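Dally-like, isoform A (Drosophila melanogaster, PDB 6XTZ) probably acts as a cell-surface heparan sulfate proteoglycan that binds Wnt and Hedgehog proteins, its core shielding the palmitoleoyl lipid of Wnt. Local coordinates at residues Q72-M76 / Y456-W460; K83-K88 / Y203-T208; C258-Q262 / G508-S512. The protein carries 5 engineered substitutions. One frame throughout, in Å; residues are numbered along the deposited sequence.

In the fold
The modelled chain is helix and loop, without strands; contacts 1 and 3 join its earlier part to its last third, while contact 2 pairs two helices of the first half. Helix 51-110 supplies the first side of contact 1 (72-76 with 456-460) and then of contact 2 (83-88 with 203-208). Contact 2 closes first, where helix 185-216 returns along helix 51-110, and its loop is nested inside the longer loop of contact 1. Contact 3 (258-262 with 508-512) opens after contact 2 has closed and crosses contact 1, joining the loops before helices 263-283 and 513-538. Contacts 1 and 3 touch through Trp-460 and Gln-262; the centres of contacts 2 and 3 lie about 31 Å apart.

Contact 1: Q72-M76 / Y456-W460; sequences QISRM and YKKFW
Met-76 and Ile-73, one turn apart on helix 51-110, face a bend that carries Tyr-456, Phe-459 and Trp-460. The bend is a type I turn from Tyr-456 to Phe-459, between helix 441-455 and helix 459-467; its closing bond, Phe-459 N to Tyr-456 O, is weak at 3.3 Å. The backbones stay well apart, with 7.7 Å between the CA atoms of Met-76 and Tyr-456, so side chains fill the interface.

Met-76 carries most of it. Its CG stands anti to the backbone N (chi1 174°), which directs the chain toward the Tyr-456 and Phe-459 rings. CG lies over the middle of the Tyr-456 ring, 3.5 Å from the centroid and only 8° off the normal, a CH-pi contact. The sulfur then settles over a face of Phe-459, with SD 3.7 Å from that ring's centroid, while the bend at chi3 keeps CE over the same ring. SD also lies obliquely above Tyr-456. Ile-73 meets Phe-459 and Trp-460: CG1 lies at the Phe-459 edge, in plane, and CD1 reaches CZ3 of Trp-460 at 3.6 Å. Phe-459 in turn sets its edge over the indole face, with CD2 3.6 Å above the Trp-460 ring plane. At the far rim of Phe-459, CZ comes within 3.5 Å of the carbonyl oxygen Gln-72 O.

Trp-269 of helix 263-283 completes the cluster, hydrogen-bonding Tyr-456 O through NE1 and meeting Trp-460 edge-to-face. With its sulfur over one ring face and its CG over another, Met-76 makes Met-aromatic and CH-pi contacts, buried where three segments of the all-helical glypican core converge.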
ATOM      1  N   GLN A  72       5.041  15.560  -2.211  1.00 43.19           N
ATOM      2  CA  GLN A  72       5.438  14.196  -2.544  1.00 41.46           C
ATOM      3  C   GLN A  72       4.449  13.177  -1.990  1.00 40.23           C
ATOM      4  O   GLN A  72       4.067  12.231  -2.687  1.00 42.54           O
ATOM      5  CB  GLN A  72       6.845  13.916  -2.013  1.00 46.14           C
ATOM      6  CG  GLN A  72       7.942  14.696  -2.716  1.00 51.87           C
ATOM      7  CD  GLN A  72       8.177  14.214  -4.132  1.00 64.34           C
ATOM      8  OE1 GLN A  72       8.142  13.014  -4.405  1.00 68.95           O
ATOM      9  NE2 GLN A  72       8.413  15.149  -5.045  1.00 66.23           N
ATOM     10  N   ILE A  73       4.021  13.357  -0.740  1.00 39.80           N
ATOM     11  CA  ILE A  73       3.167  12.367  -0.095  1.00 39.36           C
ATOM     12  C   ILE A  73       1.763  12.393  -0.691  1.00 42.53           C
ATOM     13  O   ILE A  73       1.187  11.345  -1.003  1.00 42.66           O
ATOM     14  CB  ILE A  73       3.141  12.596   1.427  1.00 33.42           C
ATOM     15  CG1 ILE A  73       4.519  12.323   2.032  1.00 36.30           C
ATOM     16  CG2 ILE A  73       2.092  11.720   2.078  1.00 36.46           C
ATOM     17  CD1 ILE A  73       4.627  12.704   3.497  1.00 34.38           C
ATOM     18  N   SER A  74       1.192  13.589  -0.860  1.00 43.81           N
ATOM     19  CA  SER A  74      -0.175  13.681  -1.365  1.00 48.58           C
ATOM     20  C   SER A  74      -0.280  13.203  -2.810  1.00 41.71           C
ATOM     21  O   SER A  74      -1.317  12.655  -3.204  1.00 36.03           O
ATOM     22  CB  SER A  74      -0.691  15.114  -1.247  1.00 49.29           C
ATOM     23  OG  SER A  74       0.017  15.982  -2.111  1.00 55.67           O
ATOM     24  N   ARG A  75       0.770  13.402  -3.609  1.00 36.39           N
ATOM     25  CA  ARG A  75       0.737  12.942  -4.993  1.00 35.58           C
ATOM     26  C   ARG A  75       0.823  11.421  -5.069  1.00 40.47           C
ATOM     27  O   ARG A  75       0.133  10.796  -5.884  1.00 44.78           O
ATOM     28  CB  ARG A  75       1.867  13.596  -5.784  1.00 44.94           C
ATOM     29  CG  ARG A  75       1.859  13.299  -7.273  1.00 62.36           C
ATOM     30  CD  ARG A  75       2.336  14.508  -8.061  1.00 76.24           C
ATOM     31  NE  ARG A  75       3.356  15.260  -7.334  1.00 82.23           N
ATOM     32  CZ  ARG A  75       4.661  15.020  -7.412  1.00 85.16           C
ATOM     33  NH1 ARG A  75       5.114  14.046  -8.190  1.00 85.74           N
ATOM     34  NH2 ARG A  75       5.514  15.754  -6.712  1.00 84.36           N
ATOM     35  N   MET A  76       1.660  10.808  -4.228  1.00 39.32           N
ATOM     36  CA  MET A  76       1.688   9.351  -4.151  1.00 36.61           C
ATOM     37  C   MET A  76       0.368   8.812  -3.621  1.00 39.08           C
ATOM     38  O   MET A  76      -0.182   7.843  -4.159  1.00 38.88           O
ATOM     39  CB  MET A  76       2.844   8.884  -3.267  1.00 31.22           C
ATOM     40  CG  MET A  76       2.852   7.381  -3.035  1.00 34.18           C
ATOM     41  SD  MET A  76       3.957   6.850  -1.718  1.00 53.00           S
ATOM     42  CE  MET A  76       3.142   7.548  -0.284  1.00 50.21           C
ATOM     43  N   TYR A 456       7.126   3.108  -5.641  1.00 39.07           N
ATOM     44  CA  TYR A 456       6.998   3.738  -4.333  1.00 43.23           C
ATOM     45  C   TYR A 456       7.516   2.869  -3.194  1.00 42.85           C
ATOM     46  O   TYR A 456       7.228   3.164  -2.029  1.00 37.11           O
ATOM     47  CB  TYR A 456       5.538   4.110  -4.063  1.00 42.75           C
ATOM     48  CG  TYR A 456       4.978   5.159  -4.996  1.00 42.15           C
ATOM     49  CD1 TYR A 456       5.564   6.414  -5.094  1.00 45.39           C
ATOM     50  CD2 TYR A 456       3.853   4.899  -5.764  1.00 44.66           C
ATOM     51  CE1 TYR A 456       5.049   7.377  -5.945  1.00 49.73           C
ATOM     52  CE2 TYR A 456       3.333   5.852  -6.614  1.00 48.89           C
ATOM     53  CZ  TYR A 456       3.932   7.088  -6.702  1.00 47.52           C
ATOM     54  OH  TYR A 456       3.408   8.033  -7.551  1.00 49.20           O
ATOM     55  N   LYS A 457       8.268   1.808  -3.501  1.00 46.10           N
ATOM     56  CA  LYS A 457       8.766   0.920  -2.456  1.00 45.44           C
ATOM     57  C   LYS A 457       9.696   1.660  -1.502  1.00 43.24           C
ATOM     58  O   LYS A 457       9.543   1.578  -0.278  1.00 42.34           O
ATOM     59  CB  LYS A 457       9.480  -0.277  -3.086  1.00 46.56           C
ATOM     60  CG  LYS A 457      10.040  -1.280  -2.087  1.00 50.36           C
ATOM     61  CD  LYS A 457      10.496  -2.553  -2.793  1.00 56.68           C
ATOM     62  CE  LYS A 457      11.074  -3.567  -1.817  1.00 61.31           C
ATOM     63  NZ  LYS A 457      12.341  -3.093  -1.200  1.00 70.63           N
ATOM     64  N   LYS A 458      10.667   2.392  -2.047  1.00 38.83           N
ATOM     65  CA  LYS A 458      11.631   3.146  -1.257  1.00 44.91           C
ATOM     66  C   LYS A 458      11.233   4.610  -1.101  1.00 46.50           C
ATOM     67  O   LYS A 458      12.100   5.470  -0.918  1.00 47.92           O
ATOM     68  CB  LYS A 458      13.021   3.045  -1.883  1.00 49.26           C
ATOM     69  CG  LYS A 458      13.537   1.624  -2.061  1.00 54.16           C
ATOM     70  CD  LYS A 458      13.965   1.017  -0.736  1.00 61.91           C
ATOM     71  CE  LYS A 458      14.680  -0.309  -0.947  1.00 65.13           C
ATOM     72  NZ  LYS A 458      15.208  -0.863   0.331  1.00 71.75           N
ATOM     73  N   PHE A 459       9.932   4.909  -1.168  1.00 43.55           N
ATOM     74  CA  PHE A 459       9.487   6.300  -1.186  1.00 39.68           C
ATOM     75  C   PHE A 459       9.890   7.035   0.087  1.00 40.56           C
ATOM     76  O   PHE A 459      10.377   8.170   0.028  1.00 33.80           O
ATOM     77  CB  PHE A 459       7.971   6.368  -1.380  1.00 36.06           C
ATOM     78  CG  PHE A 459       7.399   7.744  -1.174  1.00 41.50           C
ATOM     79  CD1 PHE A 459       7.411   8.675  -2.199  1.00 40.26           C
ATOM     80  CD2 PHE A 459       6.856   8.110   0.049  1.00 45.12           C
ATOM     81  CE1 PHE A 459       6.891   9.944  -2.010  1.00 42.40           C
ATOM     82  CE2 PHE A 459       6.339   9.377   0.245  1.00 37.47           C
ATOM     83  CZ  PHE A 459       6.355  10.294  -0.787  1.00 36.67           C
ATOM     84  N   TRP A 460       9.697   6.406   1.245  1.00 43.84           N
ATOM     85  CA  TRP A 460       9.898   7.105   2.509  1.00 44.71           C
ATOM     86  C   TRP A 460      11.377   7.294   2.829  1.00 42.20           C
ATOM     87  O   TRP A 460      11.774   8.359   3.312  1.00 40.82           O
ATOM     88  CB  TRP A 460       9.182   6.354   3.632  1.00 43.07           C
ATOM     89  CG  TRP A 460       7.702   6.285   3.407  1.00 43.91           C
ATOM     90  CD1 TRP A 460       6.998   5.238   2.888  1.00 47.56           C
ATOM     91  CD2 TRP A 460       6.747   7.321   3.667  1.00 39.38           C
ATOM     92  NE1 TRP A 460       5.662   5.554   2.820  1.00 45.31           N
ATOM     93  CE2 TRP A 460       5.481   6.826   3.292  1.00 41.81           C
ATOM     94  CE3 TRP A 460       6.837   8.615   4.189  1.00 34.99           C
ATOM     95  CZ2 TRP A 460       4.316   7.580   3.420  1.00 41.03           C
ATOM     96  CZ3 TRP A 460       5.680   9.363   4.314  1.00 40.56           C
ATOM     97  CH2 TRP A 460       4.436   8.844   3.932  1.00 39.75           C
TER

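Contact 2: K83-K88 / Y203-T208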
ATOM      1  N   LYS A  83      -5.797   4.594  -8.510  1.00 38.89           N
ATOM      2  CA  LYS A  83      -5.562   3.292  -9.128  1.00 36.28           C
ATOM      3  C   LYS A  83      -6.314   2.189  -8.400  1.00 36.79           C
ATOM      4  O   LYS A  83      -6.761   1.222  -9.029  1.00 37.00           O
ATOM      5  CB  LYS A  83      -4.065   2.982  -9.162  1.00 37.56           C
ATOM      6  CG  LYS A  83      -3.253   3.907 -10.057  1.00 41.05           C
ATOM      7  CD  LYS A  83      -3.630   3.749 -11.521  1.00 38.13           C
ATOM      8  CE  LYS A  83      -2.776   4.652 -12.396  1.00 42.84           C
ATOM      9  NZ  LYS A  83      -3.088   4.502 -13.845  1.00 48.83           N
ATOM     10  N   ALA A  84      -6.458   2.307  -7.078  1.00 35.19           N
ATOM     11  CA  ALA A  84      -7.275   1.353  -6.337  1.00 37.54           C
ATOM     12  C   ALA A  84      -8.740   1.464  -6.734  1.00 44.29           C
ATOM     13  O   ALA A  84      -9.441   0.451  -6.835  1.00 43.77           O
ATOM     14  CB  ALA A  84      -7.105   1.569  -4.835  1.00 29.35           C
ATOM     15  N   THR A  85      -9.220   2.689  -6.967  1.00 41.71           N
ATOM     16  CA  THR A  85     -10.601   2.872  -7.403  1.00 40.24           C
ATOM     17  C   THR A  85     -10.810   2.336  -8.814  1.00 38.60           C
ATOM     18  O   THR A  85     -11.846   1.725  -9.106  1.00 32.57           O
ATOM     19  CB  THR A  85     -10.983   4.351  -7.328  1.00 40.17           C
ATOM     20  OG1 THR A  85     -10.936   4.788  -5.965  1.00 44.63           O
ATOM     21  CG2 THR A  85     -12.387   4.575  -7.878  1.00 40.17           C
ATOM     22  N   LYS A  86      -9.839   2.557  -9.703  1.00 37.06           N
ATOM     23  CA  LYS A  86      -9.935   2.007 -11.051  1.00 35.39           C
ATOM     24  C   LYS A  86      -9.906   0.486 -11.020  1.00 38.80           C
ATOM     25  O   LYS A  86     -10.616  -0.173 -11.788  1.00 42.11           O
ATOM     26  CB  LYS A  86      -8.800   2.552 -11.919  1.00 40.71           C
ATOM     27  CG  LYS A  86      -8.830   2.068 -13.362  1.00 54.35           C
ATOM     28  CD  LYS A  86      -7.653   2.613 -14.159  1.00 67.55           C
ATOM     29  CE  LYS A  86      -7.685   2.123 -15.601  1.00 73.04           C
ATOM     30  NZ  LYS A  86      -6.513   2.603 -16.386  1.00 74.42           N
ATOM     31  N   PHE A  87      -9.097  -0.089 -10.129  1.00 45.24           N
ATOM     32  CA  PHE A  87      -9.021  -1.541 -10.008  1.00 30.56           C
ATOM     33  C   PHE A  87     -10.355  -2.127  -9.563  1.00 37.24           C
ATOM     34  O   PHE A  87     -10.839  -3.111 -10.136  1.00 35.76           O
ATOM     35  CB  PHE A  87      -7.908  -1.918  -9.031  1.00 34.03           C
ATOM     36  CG  PHE A  87      -7.881  -3.374  -8.668  1.00 37.60           C
ATOM     37  CD1 PHE A  87      -7.274  -4.298  -9.503  1.00 40.85           C
ATOM     38  CD2 PHE A  87      -8.451  -3.817  -7.484  1.00 38.62           C
ATOM     39  CE1 PHE A  87      -7.241  -5.637  -9.168  1.00 35.38           C
ATOM     40  CE2 PHE A  87      -8.422  -5.157  -7.145  1.00 36.89           C
ATOM     41  CZ  PHE A  87      -7.817  -6.066  -7.987  1.00 37.56           C
ATOM     42  N   LYS A  88     -10.966  -1.532  -8.534  1.00 33.21           N
ATOM     43  CA  LYS A  88     -12.242  -2.040  -8.042  1.00 36.37           C
ATOM     44  C   LYS A  88     -13.340  -1.895  -9.089  1.00 41.47           C
ATOM     45  O   LYS A  88     -14.141  -2.817  -9.283  1.00 44.66           O
ATOM     46  CB  LYS A  88     -12.636  -1.315  -6.756  1.00 31.19           C
ATOM     47  CG  LYS A  88     -11.670  -1.524  -5.604  1.00 35.32           C
ATOM     48  CD  LYS A  88     -12.063  -0.663  -4.420  1.00 37.98           C
ATOM     49  CE  LYS A  88     -11.023  -0.717  -3.318  1.00 40.47           C
ATOM     50  NZ  LYS A  88     -11.372   0.215  -2.213  1.00 43.98           N
ATOM     51  N   TYR A 203      -5.988  -7.213  -2.704  1.00 37.39           N
ATOM     52  CA  TYR A 203      -5.073  -6.404  -3.503  1.00 36.71           C
ATOM     53  C   TYR A 203      -5.559  -4.961  -3.594  1.00 41.28           C
ATOM     54  O   TYR A 203      -4.799  -4.017  -3.348  1.00 36.07           O
ATOM     55  CB  TYR A 203      -4.939  -7.024  -4.894  1.00 37.93           C
ATOM     56  CG  TYR A 203      -3.814  -6.484  -5.747  1.00 34.25           C
ATOM     57  CD1 TYR A 203      -2.489  -6.774  -5.449  1.00 33.28           C
ATOM     58  CD2 TYR A 203      -4.079  -5.716  -6.874  1.00 37.30           C
ATOM     59  CE1 TYR A 203      -1.460  -6.296  -6.238  1.00 35.83           C
ATOM     60  CE2 TYR A 203      -3.057  -5.234  -7.668  1.00 37.01           C
ATOM     61  CZ  TYR A 203      -1.750  -5.526  -7.345  1.00 39.02           C
ATOM     62  OH  TYR A 203      -0.728  -5.050  -8.132  1.00 46.97           O
ATOM     63  N   GLY A 204      -6.836  -4.772  -3.938  1.00 37.70           N
ATOM     64  CA  GLY A 204      -7.388  -3.430  -4.002  1.00 35.87           C
ATOM     65  C   GLY A 204      -7.630  -2.795  -2.652  1.00 40.51           C
ATOM     66  O   GLY A 204      -7.482  -1.577  -2.503  1.00 43.79           O
ATOM     67  N   GLN A 205      -8.006  -3.592  -1.651  1.00 35.41           N
ATOM     68  CA  GLN A 205      -8.267  -3.025  -0.331  1.00 36.61           C
ATOM     69  C   GLN A 205      -6.976  -2.579   0.349  1.00 42.30           C
ATOM     70  O   GLN A 205      -6.932  -1.515   0.978  1.00 39.81           O
ATOM     71  CB  GLN A 205      -9.009  -4.031   0.549  1.00 34.51           C
ATOM     72  CG  GLN A 205     -10.435  -4.305   0.107  1.00 47.11           C
ATOM     73  CD  GLN A 205     -11.314  -3.075   0.170  1.00 58.01           C
ATOM     74  OE1 GLN A 205     -11.126  -2.205   1.021  1.00 62.79           O
ATOM     75  NE2 GLN A 205     -12.279  -2.991  -0.739  1.00 59.02           N
ATOM     76  N   ALA A 206      -5.915  -3.381   0.230  1.00 41.01           N
ATOM     77  CA  ALA A 206      -4.632  -2.997   0.806  1.00 42.95           C
ATOM     78  C   ALA A 206      -4.069  -1.760   0.117  1.00 42.13           C
ATOM     79  O   ALA A 206      -3.451  -0.909   0.765  1.00 38.09           O
ATOM     80  CB  ALA A 206      -3.642  -4.160   0.722  1.00 27.24           C
ATOM     81  N   LEU A 207      -4.270  -1.646  -1.198  1.00 37.70           N
ATOM     82  CA  LEU A 207      -3.805  -0.458  -1.906  1.00 34.86           C
ATOM     83  C   LEU A 207      -4.563   0.783  -1.449  1.00 36.66           C
ATOM     84  O   LEU A 207      -3.981   1.870  -1.350  1.00 37.31           O
ATOM     85  CB  LEU A 207      -3.949  -0.655  -3.415  1.00 31.05           C
ATOM     86  CG  LEU A 207      -3.515   0.528  -4.287  1.00 36.76           C
ATOM     87  CD1 LEU A 207      -2.045   0.861  -4.060  1.00 33.76           C
ATOM     88  CD2 LEU A 207      -3.784   0.246  -5.755  1.00 32.26           C
ATOM     89  N   THR A 208      -5.857   0.638  -1.157  1.00 39.18           N
ATOM     90  CA  THR A 208      -6.640   1.765  -0.659  1.00 37.86           C
ATOM     91  C   THR A 208      -6.165   2.195   0.722  1.00 36.94           C
ATOM     92  O   THR A 208      -5.979   3.390   0.983  1.00 43.12           O
ATOM     93  CB  THR A 208      -8.128   1.403  -0.623  1.00 41.09           C
ATOM     94  OG1 THR A 208      -8.615   1.227  -1.959  1.00 42.61           O
ATOM     95  CG2 THR A 208      -8.930   2.502   0.062  1.00 44.97           C
TER
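Ala-84 and Gly-204 mark the closest passage of helix 51-110 and helix 185-216, with CA atoms 5.3 Å apart. The axes of the two segments approach to 8.9 Å and run nearly antiparallel, crossing at -159°. This is close antiparallel helix packing with a small Ala/Gly pair at the crossing, within the all-helical glypican core.

The polar interactions lie along one flank. Lys-88, with its chain extended beyond CG, crosses the interface and gives a hydrogen bond from NZ to Thr-208 OG1 (2.9 Å). The hydroxyl in turn donates a hydrogen bond to Gly-204 O, 3.1 Å from OG1 and one turn earlier in the helix. Gly-204 O therefore holds two donors, since Thr-208 N and Thr-208 OG1 reach it from opposite faces of the carbonyl plane. The chain of bonds runs from ammonium to hydroxyl to carbonyl; holding OG1 at both ends, it fixes the rotation of the threonine side chain.

The aromatic interaction occupies the opposite flank. Tyr-203 turns the edge of its ring to a face of Phe-87, with planes 65° apart and centroids at 5.5 Å, a T-shaped stack. Its CD2 does the touching, offset toward the rim of Phe-87. The phenylalanine ring also packs against the backbone at Gly-204, where CE2 lies 3.6 Å from Gly-204 N.

The apolar contact is between Leu-207 CD2 and Ala-84 CB, 3.7 Å apart; the same CB meets Thr-208 OG1.

Around the pair, helix 441-455 lines one side, its Asp-448 forming a salt bridge with Lys-83 and its Ile-449 packing on Tyr-203 and Leu-207. Helix 263-283 covers Tyr-203 through Met-276, Val-279, Ala-280 and Leu-283, while Ala-206 leans on Ala-529 and Leu-533 of helix 513-538.

Contact 3: C258-Q262 / G508-S512; sequences CLHYQ and GNPAS
Pro-510 O and Tyr-261 N share a water across this contact. The peptide N-H of Tyr-261 reaches it in a weak bond of 3.1 Å, and the water lies 3.3 Å from Pro-510 O, an oxygen that also takes a hydrogen bond from Asn-223 ND2. An Asx turn shapes the second loop, although its bond, Ala-511 N to Asn-509 OD1, is weak at 3.3 Å. Both loops lead into helix N-caps: a short 3-10 turn at 260-261 runs to Gln-262, the N-cap of helix 263-283, and Ser-512 is the N-cap of helix 513-538.

Ala-511 CB lies 3.9 Å from Tyr-261 N and 3.8 Å from His-260 CD2, oblique to the ring. Pro-510 packs CB against His-260 CB at 3.9 Å.

Just upstream, Cys-258 at the end of helix 248-258 is disulfide-bonded to Cys-226, so the contact ties a cysteine-linked part of the glypican core to the start of its last modelled helix. His-260 NE2 is hydrogen-bonded to Gly-501 N. With CG anti to the backbone N (chi1 -171°), the imidazole extends toward Asn-509, whose OD1 lies near the ring plane, 3.5 Å from His-260 CD2, with its amide turned 86° to the ring.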
ATOM      1  N   CYS A 258      14.663  15.046  10.941  1.00 38.73           N
ATOM      2  CA  CYS A 258      13.391  15.758  10.873  1.00 43.54           C
ATOM      3  C   CYS A 258      12.241  14.805  10.573  1.00 39.65           C
ATOM      4  O   CYS A 258      11.144  14.949  11.124  1.00 38.88           O
ATOM      5  CB  CYS A 258      13.462  16.859   9.814  1.00 43.76           C
ATOM      6  SG  CYS A 258      14.326  18.362  10.333  1.00 45.56           S
ATOM      7  N   LEU A 259      12.476  13.818   9.708  1.00 42.62           N
ATOM      8  CA  LEU A 259      11.456  12.856   9.310  1.00 43.04           C
ATOM      9  C   LEU A 259      11.645  11.501   9.985  1.00 44.35           C
ATOM     10  O   LEU A 259      11.203  10.478   9.453  1.00 44.22           O
ATOM     11  CB  LEU A 259      11.450  12.694   7.790  1.00 40.99           C
ATOM     12  CG  LEU A 259      11.400  13.979   6.962  1.00 38.77           C
ATOM     13  CD1 LEU A 259      11.364  13.646   5.476  1.00 37.86           C
ATOM     14  CD2 LEU A 259      10.203  14.832   7.354  1.00 36.01           C
ATOM     15  N   HIS A 260      12.292  11.474  11.152  1.00 45.43           N
ATOM     16  CA  HIS A 260      12.578  10.201  11.806  1.00 44.43           C
ATOM     17  C   HIS A 260      11.326   9.524  12.342  1.00 41.25           C
ATOM     18  O   HIS A 260      11.349   8.313  12.580  1.00 43.66           O
ATOM     19  CB  HIS A 260      13.585  10.398  12.940  1.00 45.46           C
ATOM     20  CG  HIS A 260      14.098   9.115  13.515  1.00 47.79           C
ATOM     21  ND1 HIS A 260      14.767   8.177  12.758  1.00 48.35           N
ATOM     22  CD2 HIS A 260      14.031   8.608  14.768  1.00 48.91           C
ATOM     23  CE1 HIS A 260      15.096   7.151  13.523  1.00 48.73           C
ATOM     24  NE2 HIS A 260      14.660   7.387  14.747  1.00 48.96           N
ATOM     25  N   TYR A 261      10.234  10.269  12.531  1.00 41.91           N
ATOM     26  CA  TYR A 261       8.980   9.653  12.946  1.00 41.37           C
ATOM     27  C   TYR A 261       8.437   8.683  11.904  1.00 44.45           C
ATOM     28  O   TYR A 261       7.484   7.953  12.199  1.00 43.33           O
ATOM     29  CB  TYR A 261       7.937  10.732  13.252  1.00 39.60           C
ATOM     30  CG  TYR A 261       7.526  11.571  12.060  1.00 44.19           C
ATOM     31  CD1 TYR A 261       8.228  12.720  11.716  1.00 43.59           C
ATOM     32  CD2 TYR A 261       6.426  11.220  11.286  1.00 45.85           C
ATOM     33  CE1 TYR A 261       7.852  13.490  10.629  1.00 39.01           C
ATOM     34  CE2 TYR A 261       6.044  11.984  10.200  1.00 46.67           C
ATOM     35  CZ  TYR A 261       6.759  13.116   9.875  1.00 46.96           C
ATOM     36  OH  TYR A 261       6.376  13.875   8.793  1.00 52.16           O
ATOM     37  N   GLN A 262       9.017   8.658  10.706  1.00 44.36           N
ATOM     38  CA  GLN A 262       8.617   7.758   9.637  1.00 43.33           C
ATOM     39  C   GLN A 262       9.484   6.507   9.566  1.00 45.09           C
ATOM     40  O   GLN A 262       9.408   5.775   8.574  1.00 52.22           O
ATOM     41  CB  GLN A 262       8.663   8.488   8.294  1.00 38.45           C
ATOM     42  CG  GLN A 262       7.810   9.736   8.229  1.00 37.58           C
ATOM     43  CD  GLN A 262       8.083  10.559   6.985  1.00 39.80           C
ATOM     44  OE1 GLN A 262       9.029  10.294   6.247  1.00 43.59           O
ATOM     45  NE2 GLN A 262       7.254  11.566   6.750  1.00 40.78           N
ATOM     46  N   GLY A 508      19.231  13.946  21.269  1.00 57.91           N
ATOM     47  CA  GLY A 508      18.538  12.742  21.684  1.00 56.66           C
ATOM     48  C   GLY A 508      17.817  12.052  20.545  1.00 55.50           C
ATOM     49  O   GLY A 508      18.341  11.964  19.431  1.00 55.68           O
ATOM     50  N   ASN A 509      16.613  11.560  20.814  1.00 52.89           N
ATOM     51  CA  ASN A 509      15.811  10.910  19.785  1.00 49.15           C
ATOM     52  C   ASN A 509      15.136  11.965  18.916  1.00 48.13           C
ATOM     53  O   ASN A 509      14.311  12.733  19.423  1.00 49.10           O
ATOM     54  CB  ASN A 509      14.764  10.004  20.420  1.00 46.97           C
ATOM     55  CG  ASN A 509      13.923   9.268  19.393  1.00 54.27           C
ATOM     56  OD1 ASN A 509      14.305   9.147  18.228  1.00 55.11           O
ATOM     57  ND2 ASN A 509      12.769   8.771  19.822  1.00 54.78           N
ATOM     58  N   PRO A 510      15.448  12.036  17.619  1.00 47.36           N
ATOM     59  CA  PRO A 510      14.816  13.056  16.764  1.00 45.35           C
ATOM     60  C   PRO A 510      13.307  12.930  16.674  1.00 48.50           C
ATOM     61  O   PRO A 510      12.635  13.928  16.389  1.00 50.33           O
ATOM     62  CB  PRO A 510      15.474  12.830  15.395  1.00 46.11           C
ATOM     63  CG  PRO A 510      16.728  12.071  15.686  1.00 49.38           C
ATOM     64  CD  PRO A 510      16.428  11.222  16.882  1.00 48.99           C
ATOM     65  N   ALA A 511      12.751  11.744  16.903  1.00 48.25           N
ATOM     66  CA  ALA A 511      11.309  11.542  16.859  1.00 48.32           C
ATOM     67  C   ALA A 511      10.734  11.743  18.254  1.00 49.90           C
ATOM     68  O   ALA A 511      11.133  11.055  19.201  1.00 56.35           O
ATOM     69  CB  ALA A 511      10.975  10.149  16.329  1.00 37.19           C
ATOM     70  N   SER A 512       9.801  12.681  18.380  1.00 44.09           N
ATOM     71  CA  SER A 512       9.169  12.957  19.658  1.00 42.09           C
ATOM     72  C   SER A 512       8.015  11.991  19.909  1.00 44.65           C
ATOM     73  O   SER A 512       7.489  11.354  18.991  1.00 38.47           O
ATOM     74  CB  SER A 512       8.666  14.400  19.710  1.00 44.13           C
ATOM     75  OG  SER A 512       7.692  14.636  18.708  1.00 51.58           O
TER
HETATM   76  O   HOH W   1      10.891  12.992  13.765  1.00 34.70           O